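Local coordinates for calcium uptake protein 3, mitochondrial (Homo sapiens, PDB 6AGI) that senses calcium through its EF-hands and regulates the mitochondrial calcium uniporter channel in the central nervous system and skeletal muscle, working as a disulfide-linked heterodimer with MICU1, at residues Ser57-Glu60 / Leu61-Met64; Ile109-Asn112 / Met113-Asp117; Val122-Lys125 / Glu126-Leu130; Leu344-Thr347 / Val348-Phe352; Asp358-Ser361 / Tyr362-Ile366. All blocks are in the same frame, centred on the assembly; numbering follows the deposited sequence.

The five contacts follow one another along the chain without overlap, and each is local. Contact 1 is the N-cap and first turns of helix 58-66 and lies away from the calcium sites. Contacts 2 and 3 share EF-hand 1: contact 2 ends helix 104-114, contact 3 begins helix 124-138, and their centres are about 10 Å apart round one calcium ion. Contacts 4 and 5 share EF-hand 3, with helix 342-352 followed by strand 359-360 and a second calcium-binding loop; their centres are about 11 Å apart. The centres of contacts 3 and 5 lie about 43 Å apart, on opposite sides of the chain's centre. The two high-affinity calcium sensors are thus well separated within one chain.

Contact 1. Residues Ser57-Glu60 / Leu61-Met64; sequences SKQE and LNQM
Leu61 N donates to Ser57 O at 3.1 Å and closes the first turn of helix 58-66. The N-H points almost straight at the oxygen, 165°. Three more backbone bonds follow in the same step: Asn62 to Lys58, Gln63 to Gln59 and Met64 to Glu60. The close-packed side belongs to Leu61. It is the buried residue here, and its CB rests 3.5 Å from Lys58 O. Its CG is anti to the backbone N (chi1 -166°), and its side chain packs on Cys27 of strand 25-27 and on Val87. Lys58 also reaches Cys27, so this face of the turn sits against the small sheet. The other side is looser and faces solvent. Gln59, Glu60 and Gln63 are exposed there. Gln59 and Asn62 only approach each other, with their amide planes 15° apart. Glu60 is exposed but bonded. Its chain, extended beyond CG, reaches to the start of the turn, where OE2 accepts from Ser57 N at 2.7 Å through its anti lone pair. In return, Ser57 OG accepts weakly from Gln59 N at 3.3 Å and from Glu60 N at 3.5 Å. These bonds occupy backbone N-H groups that have no preceding helical turn to bond to. The reciprocal pairing of Ser57 and Glu60 is a capping box, with Ser57 as the N-cap of the helix.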
loop_
_atom_site.group_PDB
_atom_site.type_symbol
_atom_site.label_atom_id
_atom_site.label_comp_id
_atom_site.label_asym_id
_atom_site.label_seq_id
_atom_site.Cartn_x
_atom_site.Cartn_y
_atom_site.Cartn_z
ATOM N N SER B 57 -38.461 2.259 20.411
ATOM C CA SER B 57 -39.348 2.565 19.295
ATOM C C SER B 57 -38.709 3.642 18.421
ATOM O O SER B 57 -37.774 4.333 18.834
ATOM C CB SER B 57 -40.704 3.056 19.781
ATOM O OG SER B 57 -40.703 4.475 19.872
ATOM N N LYS B 58 -39.271 3.832 17.217
ATOM C CA LYS B 58 -38.675 4.768 16.262
ATOM C C LYS B 58 -38.618 6.195 16.806
ATOM O O LYS B 58 -37.646 6.921 16.546
ATOM C CB LYS B 58 -39.418 4.723 14.924
ATOM C CG LYS B 58 -38.548 5.112 13.711
ATOM C CD LYS B 58 -37.800 3.915 13.114
ATOM C CE LYS B 58 -37.576 4.014 11.575
ATOM N NZ LYS B 58 -37.128 5.338 10.995
ATOM N N GLN B 59 -39.629 6.628 17.579
ATOM C CA GLN B 59 -39.598 8.041 17.965
ATOM C C GLN B 59 -38.851 8.284 19.260
ATOM O O GLN B 59 -38.381 9.409 19.500
ATOM C CB GLN B 59 -41.018 8.636 18.035
ATOM C CG GLN B 59 -41.234 9.679 16.938
ATOM C CD GLN B 59 -41.332 9.061 15.541
ATOM O OE1 GLN B 59 -42.115 8.142 15.325
ATOM N NE2 GLN B 59 -40.452 9.480 14.631
ATOM N N GLU B 60 -38.659 7.270 20.097
ATOM C CA GLU B 60 -37.695 7.491 21.163
ATOM C C GLU B 60 -36.275 7.508 20.614
ATOM O O GLU B 60 -35.428 8.289 21.089
ATOM C CB GLU B 60 -37.838 6.463 22.284
ATOM C CG GLU B 60 -38.350 5.090 21.891
ATOM C CD GLU B 60 -38.666 4.237 23.116
ATOM O OE1 GLU B 60 -38.759 4.816 24.225
ATOM O OE2 GLU B 60 -38.833 3.003 22.983
ATOM N N LEU B 61 -36.013 6.734 19.561
ATOM C CA LEU B 61 -34.737 6.860 18.864
ATOM C C LEU B 61 -34.587 8.255 18.266
ATOM O O LEU B 61 -33.507 8.865 18.332
ATOM C CB LEU B 61 -34.614 5.798 17.769
ATOM C CG LEU B 61 -33.254 5.501 17.107
ATOM C CD1 LEU B 61 -33.360 4.306 16.140
ATOM C CD2 LEU B 61 -32.575 6.668 16.408
ATOM N N ASN B 62 -35.648 8.777 17.656
ATOM C CA ASN B 62 -35.456 10.060 17.004
ATOM C C ASN B 62 -35.403 11.220 17.991
ATOM O O ASN B 62 -34.836 12.273 17.656
ATOM C CB ASN B 62 -36.506 10.259 15.914
ATOM C CG ASN B 62 -35.988 9.791 14.546
ATOM O OD1 ASN B 62 -36.380 8.730 14.053
ATOM N ND2 ASN B 62 -35.058 10.556 13.960
ATOM N N GLN B 63 -35.915 11.042 19.214
ATOM C CA GLN B 63 -35.567 12.001 20.259
ATOM C C GLN B 63 -34.099 11.865 20.658
ATOM O O GLN B 63 -33.420 12.873 20.888
ATOM C CB GLN B 63 -36.480 11.839 21.478
ATOM C CG GLN B 63 -36.672 13.140 22.291
ATOM C CD GLN B 63 -35.678 13.293 23.451
ATOM O OE1 GLN B 63 -35.421 12.345 24.196
ATOM N NE2 GLN B 63 -35.108 14.490 23.590
ATOM N N MET B 64 -33.588 10.627 20.738
ATOM C CA MET B 64 -32.161 10.428 21.006
ATOM C C MET B 64 -31.291 11.185 20.002
ATOM O O MET B 64 -30.290 11.805 20.381
ATOM C CB MET B 64 -31.840 8.932 20.940
ATOM C CG MET B 64 -30.370 8.510 20.987
ATOM S SD MET B 64 -30.229 6.846 21.728
ATOM C CE MET B 64 -30.736 7.169 23.419
#

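Contact 2. Residues Ile109-Asn112 / Met113-Asp117; sequences IAFN and MFDTD. With CA (calcium ion), chain F.
Phe111 and Asp115 lie one helical turn apart, and their side chains approach obliquely. Asp115 OD2 is 4.4 Å from CE2 of the Phe111 ring. The carboxylate of Asp115 has CG anti to the backbone N (chi1 -174°), which carries OD1 to the calcium ion at 2.6 Å. OD2 instead accepts a hydrogen bond from Glu120 N. The two oxygens therefore have separate tasks, and the carboxylate is held from both. Phe114 turns its edge to the preceding turn, with CD2 3.3 Å from Ala110 O near the ring plane. Its ring also meets that of Phe127, the planes almost parallel. Met113 CG, anti to the carbonyl carbon, lies 3.3 Å from Ile109 O; beyond it the chain bends. Val334 of the second subunit packs on Met113, and Arg330 of that subunit donates to Met113 O. Phe111 O takes two backbone donors, Phe114 N and Asp115 N, both at 3.0 Å. The first comes from above the carbonyl plane and the second lies nearly in line with C=O. Beyond this shared acceptor the chain leaves the helix at Asp115, and Asp117 OD1 reaches the calcium at 2.8 Å. This is the end of the entering helix and the start of the calcium-binding loop of EF-hand 1.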
loop_
_atom_site.group_PDB
_atom_site.type_symbol
_atom_site.label_atom_id
_atom_site.label_comp_id
_atom_site.label_asym_id
_atom_site.label_seq_id
_atom_site.Cartn_x
_atom_site.Cartn_y
_atom_site.Cartn_z
ATOM N N ILE B 109 -8.973 10.166 -1.376
ATOM C CA ILE B 109 -9.438 9.048 -2.202
ATOM C C ILE B 109 -10.858 8.632 -1.790
ATOM O O ILE B 109 -11.705 8.330 -2.638
ATOM C CB ILE B 109 -8.460 7.862 -2.136
ATOM C CG1 ILE B 109 -7.169 8.175 -2.874
ATOM C CG2 ILE B 109 -9.055 6.589 -2.766
ATOM C CD1 ILE B 109 -5.972 7.301 -2.391
ATOM N N ALA B 110 -11.154 8.661 -0.493
ATOM C CA ALA B 110 -12.465 8.247 0.003
ATOM C C ALA B 110 -13.564 9.220 -0.422
ATOM O O ALA B 110 -14.587 8.811 -0.991
ATOM C CB ALA B 110 -12.415 8.113 1.525
ATOM N N PHE B 111 -13.350 10.519 -0.169
ATOM C CA PHE B 111 -14.271 11.559 -0.627
ATOM C C PHE B 111 -14.592 11.425 -2.115
ATOM O O PHE B 111 -15.770 11.464 -2.521
ATOM C CB PHE B 111 -13.675 12.942 -0.349
ATOM C CG PHE B 111 -14.589 14.065 -0.719
ATOM C CD1 PHE B 111 -15.585 14.482 0.147
ATOM C CD2 PHE B 111 -14.472 14.683 -1.952
ATOM C CE1 PHE B 111 -16.454 15.508 -0.201
ATOM C CE2 PHE B 111 -15.340 15.715 -2.311
ATOM C CZ PHE B 111 -16.338 16.125 -1.431
ATOM N N ASN B 112 -13.548 11.281 -2.949
ATOM C CA ASN B 112 -13.800 11.109 -4.372
ATOM C C ASN B 112 -14.527 9.799 -4.659
ATOM O O ASN B 112 -15.397 9.754 -5.533
ATOM C CB ASN B 112 -12.490 11.172 -5.139
ATOM C CG ASN B 112 -11.984 12.570 -5.272
ATOM O OD1 ASN B 112 -12.761 13.524 -5.128
ATOM N ND2 ASN B 112 -10.670 12.724 -5.531
ATOM N N MET B 113 -14.249 8.744 -3.902
ATOM C CA MET B 113 -15.031 7.536 -4.114
ATOM C C MET B 113 -16.504 7.757 -3.803
ATOM O O MET B 113 -17.355 7.053 -4.350
ATOM C CB MET B 113 -14.485 6.380 -3.272
ATOM C CG MET B 113 -13.291 5.674 -3.905
ATOM S SD MET B 113 -13.732 4.935 -5.461
ATOM C CE MET B 113 -14.224 3.325 -4.843
ATOM N N PHE B 114 -16.822 8.734 -2.960
ATOM C CA PHE B 114 -18.216 9.024 -2.640
ATOM C C PHE B 114 -18.890 9.936 -3.669
ATOM O O PHE B 114 -20.056 9.727 -4.006
ATOM C CB PHE B 114 -18.293 9.649 -1.250
ATOM C CG PHE B 114 -18.466 8.664 -0.134
ATOM C CD1 PHE B 114 -19.722 8.131 0.135
ATOM C CD2 PHE B 114 -17.391 8.296 0.669
ATOM C CE1 PHE B 114 -19.892 7.234 1.185
ATOM C CE2 PHE B 114 -17.549 7.400 1.712
ATOM C CZ PHE B 114 -18.790 6.867 1.970
ATOM N N ASP B 115 -18.176 10.940 -4.181
ATOM C CA ASP B 115 -18.786 11.990 -5.001
ATOM C C ASP B 115 -18.945 11.455 -6.427
ATOM O O ASP B 115 -18.250 11.826 -7.384
ATOM C CB ASP B 115 -17.936 13.258 -4.922
ATOM C CG ASP B 115 -18.569 14.459 -5.627
ATOM O OD1 ASP B 115 -19.834 14.543 -5.786
ATOM O OD2 ASP B 115 -17.766 15.373 -5.961
ATOM N N THR B 116 -19.940 10.578 -6.558
ATOM C CA THR B 116 -20.313 9.979 -7.840
ATOM C C THR B 116 -20.427 11.007 -8.971
ATOM O O THR B 116 -20.118 10.668 -10.117
ATOM C CB THR B 116 -21.628 9.199 -7.704
ATOM O OG1 THR B 116 -22.690 10.108 -7.379
ATOM C CG2 THR B 116 -21.511 8.184 -6.599
ATOM N N ASP B 117 -20.874 12.248 -8.686
ATOM C CA ASP B 117 -21.158 13.231 -9.744
ATOM C C ASP B 117 -20.168 14.383 -9.881
ATOM O O ASP B 117 -20.344 15.215 -10.777
ATOM C CB ASP B 117 -22.550 13.862 -9.586
ATOM C CG ASP B 117 -22.792 14.392 -8.199
ATOM O OD1 ASP B 117 -23.015 13.577 -7.292
ATOM O OD2 ASP B 117 -22.682 15.616 -7.995
HETATM CA CA CA F . -22.275 15.048 -5.077
#

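Contact 3. Residues Val122-Lys125 / Glu126-Leu130; sequences VDKK and EFLVL. With CA (calcium ion), chain F.
Glu126 OE1 accepts from Asp123 N at 2.9 Å through its anti lone pair, with an N-H...O angle of 155°. The same carboxylate holds the calcium ion with both oxygens, OE1 at 2.5 Å and OE2 at 2.8 Å. Asp115, Asp117, Asn119 and the backbone oxygen of Met121 supply the other ligands. Thr116 OG1 is hydrogen-bonded to OE2, so each oxygen is steadied by a neighbour as well as by the metal. The Glu126 chain is extended beyond CG (chi2 172°), which lets it reach from the helix to the ion. This is the bidentate glutamate that closes the calcium loop of an EF-hand, here EF-hand 1. It stands on the first turn of the exiting helix 124-138. Asp123 is the N-cap residue, though its side chain makes no capping bond. The Asp123 and Glu126 side chains meet at a slant, their carboxylate planes 42° apart. Asp123 belongs to the calcium site, but in this model its OD1 is 3.5 Å from the ion and makes no direct bond to it. Asp123 O accepts from Phe127 N at 3.0 Å and fixes the start of the helix. Further out, Val122 CG1 lies 4.0 Å from Glu126 CB and also packs near Phe127 CB. Val122 in turn touches Phe111 and Phe114 of the entering helix, and its backbone bonds to Leu225. On another side, Lys124 and Leu128 lie side by side, with CG of the lysine 4.1 Å from CD1 of the leucine.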
loop_
_atom_site.group_PDB
_atom_site.type_symbol
_atom_site.label_atom_id
_atom_site.label_comp_id
_atom_site.label_asym_id
_atom_site.label_seq_id
_atom_site.Cartn_x
_atom_site.Cartn_y
_atom_site.Cartn_z
ATOM N N VAL B 122 -21.024 15.841 -1.044
ATOM C CA VAL B 122 -21.563 14.496 -0.905
ATOM C C VAL B 122 -22.963 14.646 -0.321
ATOM O O VAL B 122 -23.132 15.168 0.787
ATOM C CB VAL B 122 -20.668 13.587 -0.046
ATOM C CG1 VAL B 122 -21.358 12.285 0.262
ATOM C CG2 VAL B 122 -19.408 13.267 -0.799
ATOM N N ASP B 123 -23.967 14.284 -1.120
ATOM C CA ASP B 123 -25.366 14.198 -0.711
ATOM C C ASP B 123 -25.537 13.149 0.377
ATOM O O ASP B 123 -24.721 12.240 0.536
ATOM C CB ASP B 123 -26.244 13.768 -1.883
ATOM C CG ASP B 123 -25.949 14.530 -3.151
ATOM O OD1 ASP B 123 -25.129 15.475 -3.113
ATOM O OD2 ASP B 123 -26.497 14.131 -4.201
ATOM N N LYS B 124 -26.648 13.253 1.102
ATOM C CA LYS B 124 -27.107 12.117 1.894
ATOM C C LYS B 124 -27.313 10.884 1.016
ATOM O O LYS B 124 -27.113 9.755 1.472
ATOM C CB LYS B 124 -28.405 12.474 2.626
ATOM C CG LYS B 124 -28.908 11.420 3.619
ATOM C CD LYS B 124 -30.135 11.978 4.327
ATOM C CE LYS B 124 -30.952 10.946 5.090
ATOM N NZ LYS B 124 -32.027 11.682 5.835
ATOM N N LYS B 125 -27.711 11.079 -0.245
ATOM C CA LYS B 125 -28.095 9.956 -1.091
ATOM C C LYS B 125 -26.864 9.265 -1.661
ATOM O O LYS B 125 -26.775 8.020 -1.646
ATOM C CB LYS B 125 -29.014 10.476 -2.210
ATOM C CG LYS B 125 -29.437 9.473 -3.273
ATOM C CD LYS B 125 -29.164 10.013 -4.682
ATOM C CE LYS B 125 -27.804 9.605 -5.220
ATOM N NZ LYS B 125 -27.343 10.483 -6.345
ATOM N N GLU B 126 -25.853 10.068 -2.028
ATOM C CA GLU B 126 -24.516 9.537 -2.287
ATOM C C GLU B 126 -23.992 8.735 -1.103
ATOM O O GLU B 126 -23.544 7.593 -1.255
ATOM C CB GLU B 126 -23.541 10.666 -2.611
ATOM C CG GLU B 126 -23.498 11.021 -4.064
ATOM C CD GLU B 126 -22.680 12.262 -4.328
ATOM O OE1 GLU B 126 -22.710 13.189 -3.502
ATOM O OE2 GLU B 126 -21.974 12.294 -5.357
ATOM N N PHE B 127 -24.042 9.327 0.086
ATOM C CA PHE B 127 -23.549 8.639 1.264
ATOM C C PHE B 127 -24.305 7.345 1.507
ATOM O O PHE B 127 -23.733 6.404 2.051
ATOM C CB PHE B 127 -23.608 9.557 2.490
ATOM C CG PHE B 127 -22.923 8.987 3.692
ATOM C CD1 PHE B 127 -23.605 8.194 4.604
ATOM C CD2 PHE B 127 -21.566 9.193 3.876
ATOM C CE1 PHE B 127 -22.956 7.668 5.705
ATOM C CE2 PHE B 127 -20.902 8.645 4.962
ATOM C CZ PHE B 127 -21.603 7.887 5.880
ATOM N N LEU B 128 -25.588 7.281 1.143
ATOM C CA LEU B 128 -26.387 6.095 1.433
ATOM C C LEU B 128 -26.179 4.951 0.437
ATOM O O LEU B 128 -26.427 3.775 0.793
ATOM C CB LEU B 128 -27.867 6.489 1.524
ATOM C CG LEU B 128 -28.247 6.916 2.960
ATOM C CD1 LEU B 128 -29.647 7.470 3.053
ATOM C CD2 LEU B 128 -28.081 5.751 3.959
ATOM N N VAL B 129 -25.699 5.249 -0.779
ATOM C CA VAL B 129 -25.572 4.173 -1.764
ATOM C C VAL B 129 -24.741 3.008 -1.250
ATOM O O VAL B 129 -24.939 1.868 -1.670
ATOM C CB VAL B 129 -24.972 4.675 -3.088
ATOM C CG1 VAL B 129 -25.731 5.883 -3.576
ATOM C CG2 VAL B 129 -23.453 4.932 -2.936
ATOM N N LEU B 130 -23.810 3.234 -0.353
ATOM C CA LEU B 130 -23.016 2.061 -0.045
ATOM C C LEU B 130 -23.723 1.132 0.934
ATOM O O LEU B 130 -23.589 -0.093 0.825
ATOM C CB LEU B 130 -21.640 2.482 0.435
ATOM C CG LEU B 130 -20.621 3.209 -0.437
ATOM C CD1 LEU B 130 -19.297 3.703 0.253
ATOM C CD2 LEU B 130 -20.381 2.191 -1.442
HETATM CA CA CA F . -22.275 15.048 -5.077
#

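Contact 4. Residues Leu344-Thr347 / Val348-Phe352; sequences LVNT and VFKIF
Val345 and Phe349 run side by side on helix 342-352, the entering helix of EF-hand 3. Val345 has CG1 anti to its backbone N (chi1 171°), and this branch lies 4.0 Å from CE1 of the Phe349 ring. The ring turns back along the helix, bringing CD1 to 3.3 Å from Val345 O in an oblique approach. Beyond the helix, Phe349 meets the Phe328 ring edge-to-face and packs on Leu360. Asn346 and Lys350 also point the same way. The lysine bends at chi2 and chi4, and its CD passes 3.6 Å from Asn346 OD1. Thr347 and Ile351 are set crosswise. With OG1 of Thr347 beside the backbone N (chi1 -60°), the hydroxyl is hydrogen-bonded to His343 O. That leaves the CG2 methyl to face Ile351 CD1. Ile351 itself fits against Phe261, Ala262, Phe277 and Val281, so this side of the helix is covered by helices 258-265 and 274-284. Four backbone bonds join the two segments. The straightest is Val348 N to Leu344 O, 2.9 Å and 173°. Val348 also sends its CG2 branch back towards the same carbonyl, 3.4 Å from Leu344 O. Three residues on, Ile351 CG1 comes to 3.2 Å from Thr347 O.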
loop_
_atom_site.group_PDB
_atom_site.type_symbol
_atom_site.label_atom_id
_atom_site.label_comp_id
_atom_site.label_asym_id
_atom_site.label_seq_id
_atom_site.Cartn_x
_atom_site.Cartn_y
_atom_site.Cartn_z
ATOM N N LEU B 344 11.776 8.006 20.171
ATOM C CA LEU B 344 10.832 7.088 19.536
ATOM C C LEU B 344 11.560 6.091 18.650
ATOM O O LEU B 344 11.318 4.882 18.728
ATOM C CB LEU B 344 9.797 7.860 18.714
ATOM C CG LEU B 344 8.727 7.040 17.972
ATOM C CD1 LEU B 344 7.878 6.265 18.962
ATOM C CD2 LEU B 344 7.839 7.921 17.116
ATOM N N VAL B 345 12.489 6.577 17.831
ATOM C CA VAL B 345 13.228 5.686 16.949
ATOM C C VAL B 345 13.998 4.668 17.765
ATOM O O VAL B 345 13.952 3.461 17.495
ATOM C CB VAL B 345 14.153 6.489 16.019
ATOM C CG1 VAL B 345 15.066 5.556 15.276
ATOM C CG2 VAL B 345 13.326 7.271 15.009
ATOM N N ASN B 346 14.696 5.139 18.793
ATOM C CA ASN B 346 15.483 4.239 19.628
ATOM C C ASN B 346 14.593 3.198 20.287
ATOM O O ASN B 346 14.961 2.017 20.399
ATOM C CB ASN B 346 16.250 5.069 20.659
ATOM C CG ASN B 346 17.222 4.253 21.478
ATOM O OD1 ASN B 346 17.166 3.022 21.526
ATOM N ND2 ASN B 346 18.182 4.944 22.072
ATOM N N THR B 347 13.394 3.609 20.687
ATOM C CA THR B 347 12.483 2.682 21.329
ATOM C C THR B 347 12.001 1.627 20.343
ATOM O O THR B 347 12.000 0.432 20.658
ATOM C CB THR B 347 11.327 3.449 21.952
ATOM O OG1 THR B 347 11.850 4.371 22.922
ATOM C CG2 THR B 347 10.394 2.473 22.649
ATOM N N VAL B 348 11.592 2.049 19.140
ATOM C CA VAL B 348 11.200 1.091 18.106
ATOM C C VAL B 348 12.321 0.094 17.852
ATOM O O VAL B 348 12.081 -1.113 17.732
ATOM C CB VAL B 348 10.793 1.812 16.804
ATOM C CG1 VAL B 348 10.589 0.811 15.707
ATOM C CG2 VAL B 348 9.527 2.607 16.994
ATOM N N PHE B 349 13.565 0.570 17.786
ATOM C CA PHE B 349 14.669 -0.353 17.531
ATOM C C PHE B 349 14.822 -1.359 18.668
ATOM O O PHE B 349 14.952 -2.564 18.422
ATOM C CB PHE B 349 15.968 0.412 17.269
ATOM C CG PHE B 349 16.150 0.775 15.827
ATOM C CD1 PHE B 349 15.149 1.462 15.142
ATOM C CD2 PHE B 349 17.276 0.365 15.125
ATOM C CE1 PHE B 349 15.294 1.792 13.806
ATOM C CE2 PHE B 349 17.430 0.687 13.780
ATOM C CZ PHE B 349 16.429 1.401 13.121
ATOM N N LYS B 350 14.775 -0.898 19.921
ATOM C CA LYS B 350 14.912 -1.845 21.024
ATOM C C LYS B 350 13.724 -2.804 21.109
ATOM O O LYS B 350 13.860 -3.922 21.614
ATOM C CB LYS B 350 15.091 -1.095 22.347
ATOM C CG LYS B 350 16.522 -1.113 22.933
ATOM C CD LYS B 350 17.592 -0.476 22.039
ATOM C CE LYS B 350 18.935 -0.369 22.776
ATOM N NZ LYS B 350 19.284 -1.589 23.576
ATOM N N ILE B 351 12.556 -2.398 20.623
ATOM C CA ILE B 351 11.416 -3.307 20.609
ATOM C C ILE B 351 11.592 -4.382 19.537
ATOM O O ILE B 351 11.461 -5.576 19.816
ATOM C CB ILE B 351 10.109 -2.515 20.429
ATOM C CG1 ILE B 351 9.847 -1.649 21.653
ATOM C CG2 ILE B 351 8.928 -3.436 20.218
ATOM C CD1 ILE B 351 8.724 -0.669 21.437
ATOM N N PHE B 352 11.948 -3.984 18.307
ATOM C CA PHE B 352 11.932 -4.897 17.160
ATOM C C PHE B 352 13.284 -5.481 16.750
ATOM O O PHE B 352 13.303 -6.452 15.982
ATOM C CB PHE B 352 11.348 -4.214 15.916
ATOM C CG PHE B 352 9.938 -3.753 16.076
ATOM C CD1 PHE B 352 8.885 -4.603 15.785
ATOM C CD2 PHE B 352 9.660 -2.474 16.517
ATOM C CE1 PHE B 352 7.569 -4.183 15.920
ATOM C CE2 PHE B 352 8.352 -2.042 16.655
ATOM C CZ PHE B 352 7.301 -2.897 16.354
#

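Contact 5. Residues Asp358-Ser361 / Tyr362-Ile366; sequences DQLS and YKEFI. With CA (calcium ion), chain G.
Glu364 reaches back across Leu360 and Ser361 to the calcium ion. Its CB sits 3.4 Å from Leu360 CD2, where the two side chains meet at a slant. From there CG takes the place anti to the carbonyl carbon (chi1 -59°) and passes close to Ser361 OG. The chain then bends at chi2, -148°, and turns the carboxylate towards the metal. CD stands 3.7 Å from the calcium. At the tip, OE2 binds the calcium at 2.6 Å, while OE1 lies 4.1 Å from the calcium and accepts a weak hydrogen bond from Val354 N. Only one oxygen is thus a ligand in this model. Gln359 joins through its backbone: Gln359 O binds the same ion at 2.1 Å, and its side chain leads away. Asp353, Asp355 and Asp357 complete the residues round the ion, which belongs to EF-hand 3. The backbone tie between the segments is slight: Glu364 N donates weakly to Ser361 O at 3.3 Å. Leu360 has its backbone bonded to Ile323 of the neighbouring strand and its side chain packed on Phe349 and Phe352. CD2 of Leu360 also touches Phe365 CB, whose ring meets that of Phe352. The site gathers acidic side chains and a carbonyl oxygen in a small space. Their mutual repulsion is probably offset by the calcium, so ion binding would be expected to draw Glu364 towards the loop.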
loop_
_atom_site.group_PDB
_atom_site.type_symbol
_atom_site.label_atom_id
_atom_site.label_comp_id
_atom_site.label_asym_id
_atom_site.label_seq_id
_atom_site.Cartn_x
_atom_site.Cartn_y
_atom_site.Cartn_z
ATOM N N ASP B 358 21.488 -3.231 16.515
ATOM C CA ASP B 358 21.050 -1.839 16.415
ATOM C C ASP B 358 20.754 -1.462 14.962
ATOM O O ASP B 358 21.030 -0.342 14.524
ATOM C CB ASP B 358 22.068 -0.878 17.039
ATOM C CG ASP B 358 21.402 0.318 17.706
ATOM O OD1 ASP B 358 20.241 0.158 18.174
ATOM O OD2 ASP B 358 22.020 1.410 17.738
ATOM N N GLN B 359 20.176 -2.401 14.207
ATOM C CA GLN B 359 19.692 -2.141 12.851
ATOM C C GLN B 359 18.423 -2.957 12.621
ATOM O O GLN B 359 18.165 -3.936 13.321
ATOM C CB GLN B 359 20.753 -2.487 11.781
ATOM C CG GLN B 359 22.006 -1.603 11.795
ATOM C CD GLN B 359 22.812 -1.696 10.509
ATOM O OE1 GLN B 359 23.581 -0.791 10.179
ATOM N NE2 GLN B 359 22.635 -2.791 9.773
ATOM N N LEU B 360 17.625 -2.571 11.629
ATOM C CA LEU B 360 16.364 -3.262 11.376
ATOM C C LEU B 360 16.334 -3.812 9.957
ATOM O O LEU B 360 16.584 -3.074 8.997
ATOM C CB LEU B 360 15.175 -2.330 11.604
ATOM C CG LEU B 360 14.717 -2.414 13.054
ATOM C CD1 LEU B 360 13.799 -1.268 13.365
ATOM C CD2 LEU B 360 14.031 -3.739 13.319
ATOM N N SER B 361 16.040 -5.108 9.830
ATOM C CA SER B 361 15.948 -5.788 8.543
ATOM C C SER B 361 14.506 -5.760 8.035
ATOM O O SER B 361 13.605 -5.241 8.694
ATOM C CB SER B 361 16.467 -7.223 8.646
ATOM O OG SER B 361 15.469 -8.096 9.137
ATOM N N TYR B 362 14.293 -6.256 6.814
ATOM C CA TYR B 362 12.965 -6.114 6.226
ATOM C C TYR B 362 11.906 -6.801 7.078
ATOM O O TYR B 362 10.845 -6.226 7.343
ATOM C CB TYR B 362 12.913 -6.677 4.806
ATOM C CG TYR B 362 11.489 -6.664 4.272
ATOM C CD1 TYR B 362 10.977 -5.512 3.681
ATOM C CD2 TYR B 362 10.637 -7.767 4.408
ATOM C CE1 TYR B 362 9.669 -5.452 3.204
ATOM C CE2 TYR B 362 9.316 -7.715 3.934
ATOM C CZ TYR B 362 8.843 -6.549 3.331
ATOM O OH TYR B 362 7.558 -6.447 2.838
ATOM N N LYS B 363 12.168 -8.028 7.529
ATOM C CA LYS B 363 11.127 -8.766 8.230
ATOM C C LYS B 363 11.215 -8.587 9.741
ATOM O O LYS B 363 10.328 -9.041 10.465
ATOM C CB LYS B 363 11.159 -10.250 7.812
ATOM C CG LYS B 363 10.196 -11.212 8.559
ATOM C CD LYS B 363 10.824 -11.794 9.848
ATOM C CE LYS B 363 9.743 -12.341 10.809
ATOM N NZ LYS B 363 10.213 -12.381 12.228
ATOM N N GLU B 364 12.149 -7.773 10.220
ATOM C CA GLU B 364 12.089 -7.392 11.627
ATOM C C GLU B 364 11.016 -6.327 11.846
ATOM O O GLU B 364 10.334 -6.323 12.879
ATOM C CB GLU B 364 13.458 -6.911 12.109
ATOM C CG GLU B 364 14.574 -7.918 11.973
ATOM C CD GLU B 364 15.620 -7.784 13.063
ATOM O OE1 GLU B 364 15.728 -8.673 13.932
ATOM O OE2 GLU B 364 16.364 -6.786 13.013
ATOM N N PHE B 365 10.857 -5.406 10.896
ATOM C CA PHE B 365 9.794 -4.414 11.020
ATOM C C PHE B 365 8.726 -4.547 9.929
ATOM O O PHE B 365 7.601 -4.985 10.212
ATOM C CB PHE B 365 10.344 -2.976 11.022
ATOM C CG PHE B 365 9.299 -1.969 11.384
ATOM C CD1 PHE B 365 8.355 -2.305 12.354
ATOM C CD2 PHE B 365 9.167 -0.765 10.721
ATOM C CE1 PHE B 365 7.354 -1.440 12.715
ATOM C CE2 PHE B 365 8.146 0.122 11.074
ATOM C CZ PHE B 365 7.236 -0.228 12.077
ATOM N N ILE B 366 9.047 -4.177 8.682
ATOM C CA ILE B 366 8.010 -4.013 7.659
ATOM C C ILE B 366 7.264 -5.317 7.392
ATOM O O ILE B 366 6.024 -5.339 7.330
ATOM C CB ILE B 366 8.609 -3.445 6.362
ATOM C CG1 ILE B 366 9.177 -2.042 6.593
ATOM C CG2 ILE B 366 7.602 -3.476 5.227
ATOM C CD1 ILE B 366 9.579 -1.308 5.295
HETATM CA CA CA G . 18.710 -5.900 13.728
#